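PDB 6H5L: similar to hydroxylamine oxidoreductase from Kuenenia stuttgartiensis, which probably acts as a multi-heme reductase of the hydroxylamine oxidoreductase family, passing electrons through its c-type hemes. Local coordinates for residues 304-309 and 467-472; 364-369 and 473-478; 440-445 and 463-468. All coordinates share one frame; numbering follows the deposited sequence.

Interaction 1 (304-309 and 467-472); sequences MGTVPP and YKLQGY. With HEC (heme c), chain F.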
loop_
_atom_site.group_PDB
_atom_site.type_symbol
_atom_site.label_atom_id
_atom_site.label_comp_id
_atom_site.label_asym_id
_atom_site.label_seq_id
_atom_site.Cartn_x
_atom_site.Cartn_y
_atom_site.Cartn_z
ATOM N N MET A 304 12.331 22.121 -47.547
ATOM C CA MET A 304 13.426 21.175 -47.409
ATOM C C MET A 304 14.774 21.857 -47.248
ATOM O O MET A 304 15.730 21.210 -46.805
ATOM C CB MET A 304 13.467 20.214 -48.605
ATOM C CG MET A 304 14.345 18.980 -48.379
ATOM S SD MET A 304 14.227 17.730 -49.675
ATOM C CE MET A 304 15.424 16.521 -49.108
ATOM N N GLY A 305 14.861 23.150 -47.554
ATOM C CA GLY A 305 16.125 23.846 -47.599
ATOM C C GLY A 305 16.787 23.833 -48.956
ATOM O O GLY A 305 17.897 24.362 -49.093
ATOM N N THR A 306 16.141 23.246 -49.961
ATOM C CA THR A 306 16.693 23.137 -51.304
ATOM C C THR A 306 16.150 24.191 -52.258
ATOM O O THR A 306 16.909 24.728 -53.070
ATOM C CB THR A 306 16.409 21.748 -51.880
ATOM O OG1 THR A 306 14.998 21.500 -51.857
ATOM C CG2 THR A 306 17.117 20.682 -51.062
ATOM N N VAL A 307 14.861 24.494 -52.183
ATOM C CA VAL A 307 14.263 25.455 -53.118
ATOM C C VAL A 307 14.796 26.850 -52.814
ATOM O O VAL A 307 14.720 27.301 -51.657
ATOM C CB VAL A 307 12.738 25.413 -53.021
ATOM C CG1 VAL A 307 12.129 26.503 -53.885
ATOM C CG2 VAL A 307 12.219 24.043 -53.442
ATOM N N PRO A 308 15.345 27.562 -53.793
ATOM C CA PRO A 308 15.920 28.884 -53.523
ATOM C C PRO A 308 14.841 29.886 -53.159
ATOM O O PRO A 308 13.746 29.871 -53.740
ATOM C CB PRO A 308 16.594 29.258 -54.855
ATOM C CG PRO A 308 16.694 27.972 -55.629
ATOM C CD PRO A 308 15.513 27.166 -55.201
ATOM N N PRO A 309 15.105 30.773 -52.202
ATOM C CA PRO A 309 14.145 31.840 -51.899
ATOM C C PRO A 309 14.172 32.933 -52.958
ATOM O O PRO A 309 15.219 33.253 -53.526
ATOM C CB PRO A 309 14.627 32.373 -50.543
ATOM C CG PRO A 309 16.093 32.082 -50.536
ATOM C CD PRO A 309 16.249 30.776 -51.271
ATOM N N TYR A 467 25.089 19.581 -46.806
ATOM C CA TYR A 467 25.614 20.410 -45.731
ATOM C C TYR A 467 24.771 21.658 -45.512
ATOM O O TYR A 467 24.629 22.110 -44.370
ATOM C CB TYR A 467 27.070 20.757 -46.024
ATOM C CG TYR A 467 27.927 19.520 -46.199
ATOM C CD1 TYR A 467 27.850 18.467 -45.294
ATOM C CD2 TYR A 467 28.788 19.393 -47.280
ATOM C CE1 TYR A 467 28.621 17.330 -45.450
ATOM C CE2 TYR A 467 29.562 18.258 -47.446
ATOM C CZ TYR A 467 29.475 17.230 -46.528
ATOM O OH TYR A 467 30.242 16.099 -46.687
ATOM N N LYS A 468 24.205 22.224 -46.578
ATOM C CA LYS A 468 23.229 23.292 -46.395
ATOM C C LYS A 468 22.009 22.789 -45.636
ATOM O O LYS A 468 21.481 23.487 -44.764
ATOM C CB LYS A 468 22.818 23.879 -47.747
ATOM C CG LYS A 468 21.598 24.790 -47.669
ATOM C CD LYS A 468 21.551 25.788 -48.817
ATOM C CE LYS A 468 21.402 25.101 -50.164
ATOM N NZ LYS A 468 20.102 24.391 -50.302
ATOM N N LEU A 469 21.562 21.568 -45.939
ATOM C CA LEU A 469 20.363 21.037 -45.297
ATOM C C LEU A 469 20.619 20.654 -43.843
ATOM O O LEU A 469 19.724 20.796 -43.002
ATOM C CB LEU A 469 19.834 19.834 -46.080
ATOM C CG LEU A 469 19.540 20.064 -47.566
ATOM C CD1 LEU A 469 18.674 18.947 -48.123
ATOM C CD2 LEU A 469 18.880 21.412 -47.791
ATOM N N GLN A 470 21.823 20.167 -43.527
ATOM C CA GLN A 470 22.128 19.809 -42.145
ATOM C C GLN A 470 22.251 21.049 -41.268
ATOM O O GLN A 470 21.716 21.082 -40.155
ATOM C CB GLN A 470 23.403 18.969 -42.086
ATOM C CG GLN A 470 23.223 17.563 -42.629
ATOM C CD GLN A 470 24.514 16.772 -42.681
ATOM O OE1 GLN A 470 25.129 16.497 -41.651
ATOM N NE2 GLN A 470 24.930 16.399 -43.885
ATOM N N GLY A 471 22.952 22.076 -41.750
ATOM C CA GLY A 471 22.976 23.337 -41.029
ATOM C C GLY A 471 21.607 23.976 -40.930
ATOM O O GLY A 471 21.295 24.638 -39.938
ATOM N N TYR A 472 20.775 23.792 -41.958
ATOM C CA TYR A 472 19.403 24.287 -41.915
ATOM C C TYR A 472 18.617 23.625 -40.789
ATOM O O TYR A 472 18.009 24.305 -39.955
ATOM C CB TYR A 472 18.731 24.051 -43.270
ATOM C CG TYR A 472 17.215 24.067 -43.264
ATOM C CD1 TYR A 472 16.505 25.103 -42.668
ATOM C CD2 TYR A 472 16.497 23.057 -43.888
ATOM C CE1 TYR A 472 15.123 25.116 -42.677
ATOM C CE2 TYR A 472 15.119 23.066 -43.906
ATOM C CZ TYR A 472 14.436 24.095 -43.298
ATOM O OH TYR A 472 13.061 24.096 -43.316
HETATM FE FE HEC F . 13.407 10.921 -50.258
HETATM C CHA HEC F . 12.769 14.241 -50.018
HETATM C CHB HEC F . 13.261 10.978 -53.581
HETATM C CHC HEC F . 15.204 7.907 -50.399
HETATM C CHD HEC F . 12.999 10.455 -46.929
HETATM N NA HEC F . 13.056 12.355 -51.560
HETATM C C1A HEC F . 12.841 13.691 -51.284
HETATM C C2A HEC F . 12.716 14.379 -52.560
HETATM C C3A HEC F . 12.850 13.474 -53.535
HETATM C C4A HEC F . 13.067 12.177 -52.929
HETATM C CMA HEC F . 12.784 13.760 -55.051
HETATM C CAA HEC F . 12.466 15.888 -52.783
HETATM C CBA HEC F . 11.148 16.307 -52.145
HETATM C CGA HEC F . 10.036 16.150 -53.146
HETATM O O1A HEC F . 9.032 15.481 -52.799
HETATM O O2A HEC F . 10.154 16.675 -54.284
HETATM N NB HEC F . 14.059 9.611 -51.729
HETATM C C1B HEC F . 14.001 9.936 -53.064
HETATM C C2B HEC F . 14.848 9.021 -53.801
HETATM C C3B HEC F . 15.395 8.156 -52.910
HETATM C C4B HEC F . 14.899 8.526 -51.595
HETATM C CMB HEC F . 14.994 9.131 -55.338
HETATM C CAB HEC F . 16.374 6.956 -53.079
HETATM C CBB HEC F . 16.475 6.320 -54.485
HETATM N NC HEC F . 13.967 9.415 -48.919
HETATM C C1C HEC F . 14.765 8.312 -49.156
HETATM C C2C HEC F . 15.142 7.737 -47.875
HETATM C C3C HEC F . 14.441 8.377 -46.923
HETATM C C4C HEC F . 13.748 9.483 -47.557
HETATM C CMC HEC F . 15.911 6.404 -47.713
HETATM C CAC HEC F . 14.431 8.090 -45.399
HETATM C CBC HEC F . 15.835 8.266 -44.784
HETATM N ND HEC F . 12.961 12.173 -48.700
HETATM C C1D HEC F . 12.814 11.744 -47.386
HETATM C C2D HEC F . 12.438 12.876 -46.570
HETATM C C3D HEC F . 12.361 14.071 -47.538
HETATM C C4D HEC F . 12.705 13.533 -48.835
HETATM C CMD HEC F . 12.167 12.853 -45.049
HETATM C CAD HEC F . 12.006 15.543 -47.227
HETATM C CBD HEC F . 12.858 16.082 -46.082
HETATM C CGD HEC F . 12.467 17.510 -45.816
HETATM O O1D HEC F . 11.723 18.080 -46.652
HETATM O O2D HEC F . 12.900 18.075 -44.779
HETATM O O HOH W 1 19.385 24.475 -52.906
HETATM O O HOH W 2 15.342 11.655 -49.846
#
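Lys468 reaches from its helix to the backbone of the facing loop, its NZ donating a hydrogen bond of 2.5 Å to Gly305 O. The donor stands 16° from the carbonyl plane, with a C=O...N angle of 148°. A water that accepts from NZ and donates to Thr306 O makes a second bridge to the loop, so the buried ammonium faces oxygen on both routes. Beside this polar grip, Leu469 CD2 packs against the backbone oxygens of the loop, 3.3 Å from Met304 O and slightly farther from Gly305 O, and the apolar pair is Leu469 CD1 with Thr306 CG2 at 3.8 Å. Tyr472 slants its CE2 corner to 3.5 Å from Met304 O, and its hydroxyl is tied to Arg303 O. Gly305 suits this place because a CB would run into both Leu469 and Tyr472, and its positive phi disfavours any residue with a side chain. The loop thus lies close to the helix and turns Met304 the other way. With CG opposite the backbone N (chi1 -165°) and an extended chain, Met304 runs along heme c of chain F, CG 3.3 Å from propionate O1D and CE 3.6 Å from the meso carbon CHA. That heme's iron carries a water at 2.1 Å, on the side where Met304 CE lies: a water-occupied axial site not taken by a protein side chain, consistent with a catalytic heme of this family.

Interaction 2 (364-369 and 473-478); sequences KSLDQF and KGTAHA. With HEC (heme c), chain I.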
loop_
_atom_site.group_PDB
_atom_site.type_symbol
_atom_site.label_atom_id
_atom_site.label_comp_id
_atom_site.label_asym_id
_atom_site.label_seq_id
_atom_site.Cartn_x
_atom_site.Cartn_y
_atom_site.Cartn_z
ATOM N N LYS A 364 14.090 34.531 -36.854
ATOM C CA LYS A 364 14.696 35.480 -37.783
ATOM C C LYS A 364 16.160 35.148 -38.044
ATOM O O LYS A 364 16.673 35.422 -39.135
ATOM C CB LYS A 364 14.552 36.907 -37.250
ATOM C CG LYS A 364 13.240 37.568 -37.641
ATOM C CD LYS A 364 12.793 38.593 -36.614
ATOM C CE LYS A 364 13.800 39.715 -36.441
ATOM N NZ LYS A 364 13.359 40.674 -35.388
ATOM N N SER A 365 16.845 34.555 -37.064
ATOM C CA SER A 365 18.208 34.087 -37.296
ATOM C C SER A 365 18.222 32.851 -38.188
ATOM O O SER A 365 19.162 32.660 -38.968
ATOM C CB SER A 365 18.901 33.792 -35.970
ATOM O OG SER A 365 18.951 34.946 -35.149
ATOM N N LEU A 366 17.199 32.000 -38.080
ATOM C CA LEU A 366 17.056 30.893 -39.020
ATOM C C LEU A 366 16.927 31.402 -40.449
ATOM O O LEU A 366 17.530 30.843 -41.373
ATOM C CB LEU A 366 15.843 30.038 -38.649
ATOM C CG LEU A 366 15.367 29.033 -39.701
ATOM C CD1 LEU A 366 16.410 27.948 -39.929
ATOM C CD2 LEU A 366 14.026 28.424 -39.309
ATOM N N ASP A 367 16.140 32.462 -40.648
ATOM C CA ASP A 367 16.015 33.053 -41.976
ATOM C C ASP A 367 17.348 33.609 -42.461
ATOM O O ASP A 367 17.720 33.426 -43.627
ATOM C CB ASP A 367 14.950 34.151 -41.963
ATOM C CG ASP A 367 13.578 33.633 -41.574
ATOM O OD1 ASP A 367 13.289 32.448 -41.844
ATOM O OD2 ASP A 367 12.788 34.413 -40.999
ATOM N N GLN A 368 18.085 34.286 -41.577
ATOM C CA GLN A 368 19.370 34.858 -41.967
ATOM C C GLN A 368 20.378 33.773 -42.316
ATOM O O GLN A 368 21.154 33.924 -43.268
ATOM C CB GLN A 368 19.909 35.752 -40.853
ATOM C CG GLN A 368 19.116 37.031 -40.659
ATOM C CD GLN A 368 19.017 37.849 -41.932
ATOM O OE1 GLN A 368 17.949 38.358 -42.275
ATOM N NE2 GLN A 368 20.134 37.981 -42.641
ATOM N N PHE A 369 20.387 32.674 -41.559
ATOM C CA PHE A 369 21.271 31.562 -41.891
ATOM C C PHE A 369 20.942 30.993 -43.264
ATOM O O PHE A 369 21.844 30.652 -44.037
ATOM C CB PHE A 369 21.179 30.472 -40.823
ATOM C CG PHE A 369 21.952 29.227 -41.158
ATOM C CD1 PHE A 369 23.292 29.113 -40.821
ATOM C CD2 PHE A 369 21.339 28.168 -41.812
ATOM C CE1 PHE A 369 24.006 27.969 -41.130
ATOM C CE2 PHE A 369 22.049 27.026 -42.126
ATOM C CZ PHE A 369 23.382 26.925 -41.783
ATOM N N LYS A 473 18.619 22.290 -40.752
ATOM C CA LYS A 473 17.871 21.583 -39.719
ATOM C C LYS A 473 18.469 21.806 -38.336
ATOM O O LYS A 473 17.728 21.867 -37.347
ATOM C CB LYS A 473 17.811 20.092 -40.047
ATOM C CG LYS A 473 16.979 19.776 -41.279
ATOM C CD LYS A 473 15.596 20.400 -41.174
ATOM C CE LYS A 473 14.722 20.008 -42.352
ATOM N NZ LYS A 473 14.476 18.542 -42.397
ATOM N N GLY A 474 19.793 21.932 -38.242
ATOM C CA GLY A 474 20.405 22.248 -36.961
ATOM C C GLY A 474 20.026 23.628 -36.460
ATOM O O GLY A 474 19.790 23.821 -35.263
ATOM N N THR A 475 19.957 24.607 -37.368
ATOM C CA THR A 475 19.553 25.953 -36.978
ATOM C C THR A 475 18.074 26.002 -36.614
ATOM O O THR A 475 17.690 26.657 -35.637
ATOM C CB THR A 475 19.860 26.943 -38.105
ATOM O OG1 THR A 475 21.258 26.901 -38.411
ATOM C CG2 THR A 475 19.479 28.361 -37.697
ATOM N N ALA A 476 17.230 25.304 -37.377
ATOM C CA ALA A 476 15.795 25.358 -37.127
ATOM C C ALA A 476 15.405 24.592 -35.869
ATOM O O ALA A 476 14.430 24.957 -35.202
ATOM C CB ALA A 476 15.029 24.817 -38.335
ATOM N N HIS A 477 16.141 23.536 -35.527
ATOM C CA HIS A 477 15.829 22.709 -34.370
ATOM C C HIS A 477 16.697 23.029 -33.158
ATOM O O HIS A 477 16.700 22.258 -32.192
ATOM C CB HIS A 477 15.953 21.229 -34.734
ATOM C CG HIS A 477 14.866 20.740 -35.641
ATOM N ND1 HIS A 477 15.057 19.723 -36.551
ATOM C CD2 HIS A 477 13.574 21.125 -35.773
ATOM C CE1 HIS A 477 13.930 19.505 -37.208
ATOM N NE2 HIS A 477 13.015 20.343 -36.753
ATOM N N ALA A 478 17.437 24.140 -33.195
ATOM C CA ALA A 478 18.193 24.642 -32.044
ATOM C C ALA A 478 19.268 23.653 -31.592
ATOM O O ALA A 478 19.403 23.344 -30.406
ATOM C CB ALA A 478 17.257 25.006 -30.887
HETATM FE FE HEC I . 11.037 20.486 -37.031
HETATM C CHA HEC I . 11.605 22.337 -39.794
HETATM C CHB HEC I . 11.188 17.585 -38.898
HETATM C CHC HEC I . 10.772 18.587 -34.179
HETATM C CHD HEC I . 10.215 23.295 -35.192
HETATM N NA HEC I . 11.435 20.029 -38.968
HETATM C C1A HEC I . 11.451 20.979 -39.969
HETATM C C2A HEC I . 11.277 20.287 -41.228
HETATM C C3A HEC I . 11.160 18.981 -40.984
HETATM C C4A HEC I . 11.258 18.790 -39.556
HETATM C CMA HEC I . 10.960 17.865 -42.031
HETATM C CAA HEC I . 11.229 20.950 -42.612
HETATM C CBA HEC I . 9.793 21.360 -42.910
HETATM C CGA HEC I . 9.611 22.805 -42.534
HETATM O O1A HEC I . 8.817 23.083 -41.599
HETATM O O2A HEC I . 10.265 23.676 -43.160
HETATM N NB HEC I . 10.936 18.457 -36.622
HETATM C C1B HEC I . 11.131 17.438 -37.532
HETATM C C2B HEC I . 11.282 16.199 -36.803
HETATM C C3B HEC I . 11.160 16.469 -35.502
HETATM C C4B HEC I . 10.945 17.898 -35.360
HETATM C CMB HEC I . 11.490 14.810 -37.440
HETATM C CAB HEC I . 11.240 15.448 -34.347
HETATM C CBB HEC I . 12.647 14.816 -34.236
HETATM N NC HEC I . 10.526 20.864 -35.067
HETATM C C1C HEC I . 10.566 19.942 -34.039
HETATM C C2C HEC I . 10.533 20.667 -32.782
HETATM C C3C HEC I . 10.214 21.934 -33.065
HETATM C C4C HEC I . 10.312 22.107 -34.503
HETATM C CMC HEC I . 10.338 19.997 -31.405
HETATM C CAC HEC I . 9.966 23.066 -32.039
HETATM C CBC HEC I . 11.274 23.422 -31.301
HETATM N ND HEC I . 10.908 22.514 -37.431
HETATM C C1D HEC I . 10.594 23.504 -36.502
HETATM C C2D HEC I . 10.728 24.794 -37.141
HETATM C C3D HEC I . 11.166 24.494 -38.581
HETATM C C4D HEC I . 11.247 23.053 -38.669
HETATM C CMD HEC I . 10.488 26.183 -36.512
HETATM C CAD HEC I . 11.442 25.517 -39.701
HETATM C CBD HEC I . 10.096 25.941 -40.282
HETATM C CGD HEC I . 10.298 26.894 -41.428
HETATM O O1D HEC I . 10.536 28.102 -41.170
HETATM O O2D HEC I . 10.213 26.444 -42.599
#
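Thr475 packs between Leu366 and Phe369, and here the contact is tight. Its chi1 of -58° sends the two branches to different neighbours: CG2, opposite the backbone N, lies 3.7 Å from Leu366 CA, while OG1 sits 3.5 Å above the plane of the Phe369 ring, over its centre. The hydroxyl can meet an aromatic face because its polar needs are met by Ser483 OG and Gly471 O. Leu366 then reaches past Thr475, its CD1 3.8 Å from Ala476 CB; the small alanine lets the leucine's other methyl, CD2, come 3.9 Å from CAD of heme c of chain I. Were Phe369 an alanine, Thr475 OG1 would probably lose the ring it lies over, and Tyr194 of the second subunit one of its packing partners. The margin at Ser365 is looser, its O barely approaching Thr475 CG2 at 4.5 Å. Farther from the 473-478 segment, Lys364 is exposed and Gln368 packs on Tyr194 of the second subunit. Beyond Ala476 the helix ends and His477 leaves helical geometry, with NE2 binding the iron of the chain I heme at 2.0 Å. Ser243 OG holds its ND1, which helps fix the rotation of the imidazole. His284 supplies the other axial ligand, completing the bis-histidine coordination characteristic of an electron-transfer heme in multi-heme cytochromes c.

Interaction 3 (440-445 and 463-468); sequences LGVYGM and LWFWYK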
loop_
_atom_site.group_PDB
_atom_site.type_symbol
_atom_site.label_atom_id
_atom_site.label_comp_id
_atom_site.label_asym_id
_atom_site.label_seq_id
_atom_site.Cartn_x
_atom_site.Cartn_y
_atom_site.Cartn_z
ATOM N N LEU A 440 16.503 19.449 -59.901
ATOM C CA LEU A 440 16.748 18.419 -60.907
ATOM C C LEU A 440 18.224 18.129 -61.159
ATOM O O LEU A 440 18.527 17.179 -61.890
ATOM C CB LEU A 440 16.060 18.789 -62.220
ATOM C CG LEU A 440 14.534 18.687 -62.136
ATOM C CD1 LEU A 440 13.895 18.738 -63.515
ATOM C CD2 LEU A 440 14.117 17.424 -61.389
ATOM N N GLY A 441 19.143 18.891 -60.578
ATOM C CA GLY A 441 20.551 18.583 -60.731
ATOM C C GLY A 441 21.106 17.601 -59.728
ATOM O O GLY A 441 22.302 17.298 -59.761
ATOM N N VAL A 442 20.263 17.080 -58.832
ATOM C CA VAL A 442 20.735 16.253 -57.722
ATOM C C VAL A 442 20.917 14.792 -58.101
ATOM O O VAL A 442 21.270 13.982 -57.235
ATOM C CB VAL A 442 19.751 16.389 -56.541
ATOM C CG1 VAL A 442 18.534 15.484 -56.739
ATOM C CG2 VAL A 442 20.441 16.127 -55.209
ATOM N N TYR A 443 20.699 14.430 -59.369
ATOM C CA TYR A 443 20.730 13.020 -59.757
ATOM C C TYR A 443 22.058 12.363 -59.399
ATOM O O TYR A 443 22.091 11.189 -59.013
ATOM C CB TYR A 443 20.451 12.880 -61.253
ATOM C CG TYR A 443 21.521 13.480 -62.135
ATOM C CD1 TYR A 443 21.499 14.827 -62.464
ATOM C CD2 TYR A 443 22.551 12.697 -62.640
ATOM C CE1 TYR A 443 22.475 15.380 -63.270
ATOM C CE2 TYR A 443 23.530 13.240 -63.444
ATOM C CZ TYR A 443 23.489 14.582 -63.757
ATOM O OH TYR A 443 24.464 15.129 -64.560
ATOM N N GLY A 444 23.163 13.102 -59.522
ATOM C CA GLY A 444 24.470 12.556 -59.197
ATOM C C GLY A 444 24.627 12.163 -57.744
ATOM O O GLY A 444 25.500 11.349 -57.420
ATOM N N MET A 445 23.803 12.730 -56.861
ATOM C CA MET A 445 23.774 12.294 -55.470
ATOM C C MET A 445 23.365 10.832 -55.353
ATOM O O MET A 445 23.779 10.140 -54.416
ATOM C CB MET A 445 22.801 13.168 -54.679
ATOM C CG MET A 445 23.235 13.526 -53.279
ATOM S SD MET A 445 24.263 15.004 -53.263
ATOM C CE MET A 445 24.576 15.159 -51.510
ATOM N N LEU A 463 27.239 20.203 -51.243
ATOM C CA LEU A 463 27.141 21.505 -50.592
ATOM C C LEU A 463 25.686 21.891 -50.353
ATOM O O LEU A 463 25.309 22.264 -49.236
ATOM C CB LEU A 463 27.858 22.566 -51.431
ATOM C CG LEU A 463 28.158 23.935 -50.809
ATOM C CD1 LEU A 463 29.330 24.590 -51.518
ATOM C CD2 LEU A 463 26.949 24.859 -50.850
ATOM N N TRP A 464 24.848 21.806 -51.389
ATOM C CA TRP A 464 23.484 22.307 -51.283
ATOM C C TRP A 464 22.468 21.246 -50.878
ATOM O O TRP A 464 21.381 21.605 -50.411
ATOM C CB TRP A 464 23.048 22.956 -52.606
ATOM C CG TRP A 464 22.821 22.000 -53.743
ATOM C CD1 TRP A 464 23.722 21.635 -54.700
ATOM C CD2 TRP A 464 21.605 21.311 -54.055
ATOM N NE1 TRP A 464 23.147 20.749 -55.579
ATOM C CE2 TRP A 464 21.847 20.535 -55.205
ATOM C CE3 TRP A 464 20.335 21.270 -53.470
ATOM C CZ2 TRP A 464 20.870 19.725 -55.779
ATOM C CZ3 TRP A 464 19.366 20.467 -54.042
ATOM C CH2 TRP A 464 19.638 19.708 -55.186
ATOM N N PHE A 465 22.784 19.957 -51.026
ATOM C CA PHE A 465 21.839 18.908 -50.670
ATOM C C PHE A 465 22.202 18.160 -49.394
ATOM O O PHE A 465 21.350 17.442 -48.859
ATOM C CB PHE A 465 21.692 17.902 -51.824
ATOM C CG PHE A 465 20.477 17.023 -51.709
ATOM C CD1 PHE A 465 19.217 17.521 -51.999
ATOM C CD2 PHE A 465 20.594 15.701 -51.310
ATOM C CE1 PHE A 465 18.097 16.719 -51.893
ATOM C CE2 PHE A 465 19.476 14.893 -51.202
ATOM C CZ PHE A 465 18.226 15.403 -51.495
ATOM N N TRP A 466 23.430 18.291 -48.896
ATOM C CA TRP A 466 23.814 17.669 -47.634
ATOM C C TRP A 466 24.122 18.701 -46.559
ATOM O O TRP A 466 23.465 18.730 -45.515
ATOM C CB TRP A 466 25.034 16.759 -47.834
ATOM C CG TRP A 466 24.715 15.326 -48.080
ATOM C CD1 TRP A 466 23.492 14.789 -48.352
ATOM C CD2 TRP A 466 25.642 14.235 -48.070
ATOM N NE1 TRP A 466 23.602 13.429 -48.521
ATOM C CE2 TRP A 466 24.912 13.065 -48.353
ATOM C CE3 TRP A 466 27.021 14.135 -47.852
ATOM C CZ2 TRP A 466 25.512 11.808 -48.419
ATOM C CZ3 TRP A 466 27.615 12.886 -47.920
ATOM C CH2 TRP A 466 26.862 11.740 -48.202
ATOM N N TYR A 467 25.089 19.581 -46.806
ATOM C CA TYR A 467 25.614 20.410 -45.731
ATOM C C TYR A 467 24.771 21.658 -45.512
ATOM O O TYR A 467 24.629 22.110 -44.370
ATOM C CB TYR A 467 27.070 20.757 -46.024
ATOM C CG TYR A 467 27.927 19.520 -46.199
ATOM C CD1 TYR A 467 27.850 18.467 -45.294
ATOM C CD2 TYR A 467 28.788 19.393 -47.280
ATOM C CE1 TYR A 467 28.621 17.330 -45.450
ATOM C CE2 TYR A 467 29.562 18.258 -47.446
ATOM C CZ TYR A 467 29.475 17.230 -46.528
ATOM O OH TYR A 467 30.242 16.099 -46.687
ATOM N N LYS A 468 24.205 22.224 -46.578
ATOM C CA LYS A 468 23.229 23.292 -46.395
ATOM C C LYS A 468 22.009 22.789 -45.636
ATOM O O LYS A 468 21.481 23.487 -44.764
ATOM C CB LYS A 468 22.818 23.879 -47.747
ATOM C CG LYS A 468 21.598 24.790 -47.669
ATOM C CD LYS A 468 21.551 25.788 -48.817
ATOM C CE LYS A 468 21.402 25.101 -50.164
ATOM N NZ LYS A 468 20.102 24.391 -50.302
#
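Met-aromatic and CH-pi packing joins the 440-445 segment to three successive aromatic residues of helix 455-476, where a wider pi-type turn spans 463-467. Val442 fits the junction of two rings because it is branched: CB makes an apolar contact 3.6 Å from Trp464 CH2, and CG2, placed opposite the backbone N, forms a CH-pi contact over the face of Phe465, offset toward its rim, 3.8 Å from the ring centroid and 18° off its normal. Met445 is long and flexible enough to reach both Phe465 and Trp466. Its CG lies 3.9 Å from Phe465 CD2, and a bend at chi2 (87°) carries the chain end toward Trp466, with CE 3.4 Å from the centroid of the five-membered ring. The sulfur makes more distant Met-aromatic contacts, above that same ring and oblique to Phe465. Across the subunit boundary, Trp485 of the third subunit meets the Trp466 ring, and Met493 of that subunit packs on both Met445 and Trp466. Trp464 is held at its polar end by Asn461, which takes the indole NE1. Within the helix, the turn is closed by Lys468 N to Leu463 O, and Lys468 NZ donates to Trp464 O at 3.1 Å, in the carbonyl plane on a lone pair.

How the interactions relate
All three interactions draw on helix 455-476, in the order interaction 3, interaction 1, interaction 2 toward its C-terminal end. The centre of interaction 1 is about 10 Å from each of the others, whose centres are about 20 Å apart. Phe369 CE2 touches Gly471 C at 3.3 Å, joining interactions 1 and 2, while Met304 CE meets Phe465 CZ at 3.8 Å, joining 1 and 3. These last two side chains lie near the iron-bound water of the chain F heme. Tyr472 of interaction 1 also borders the chain I heme, whose iron interaction 2 binds through His477. Thus one helix links a water-ligated heme to a bis-histidine heme.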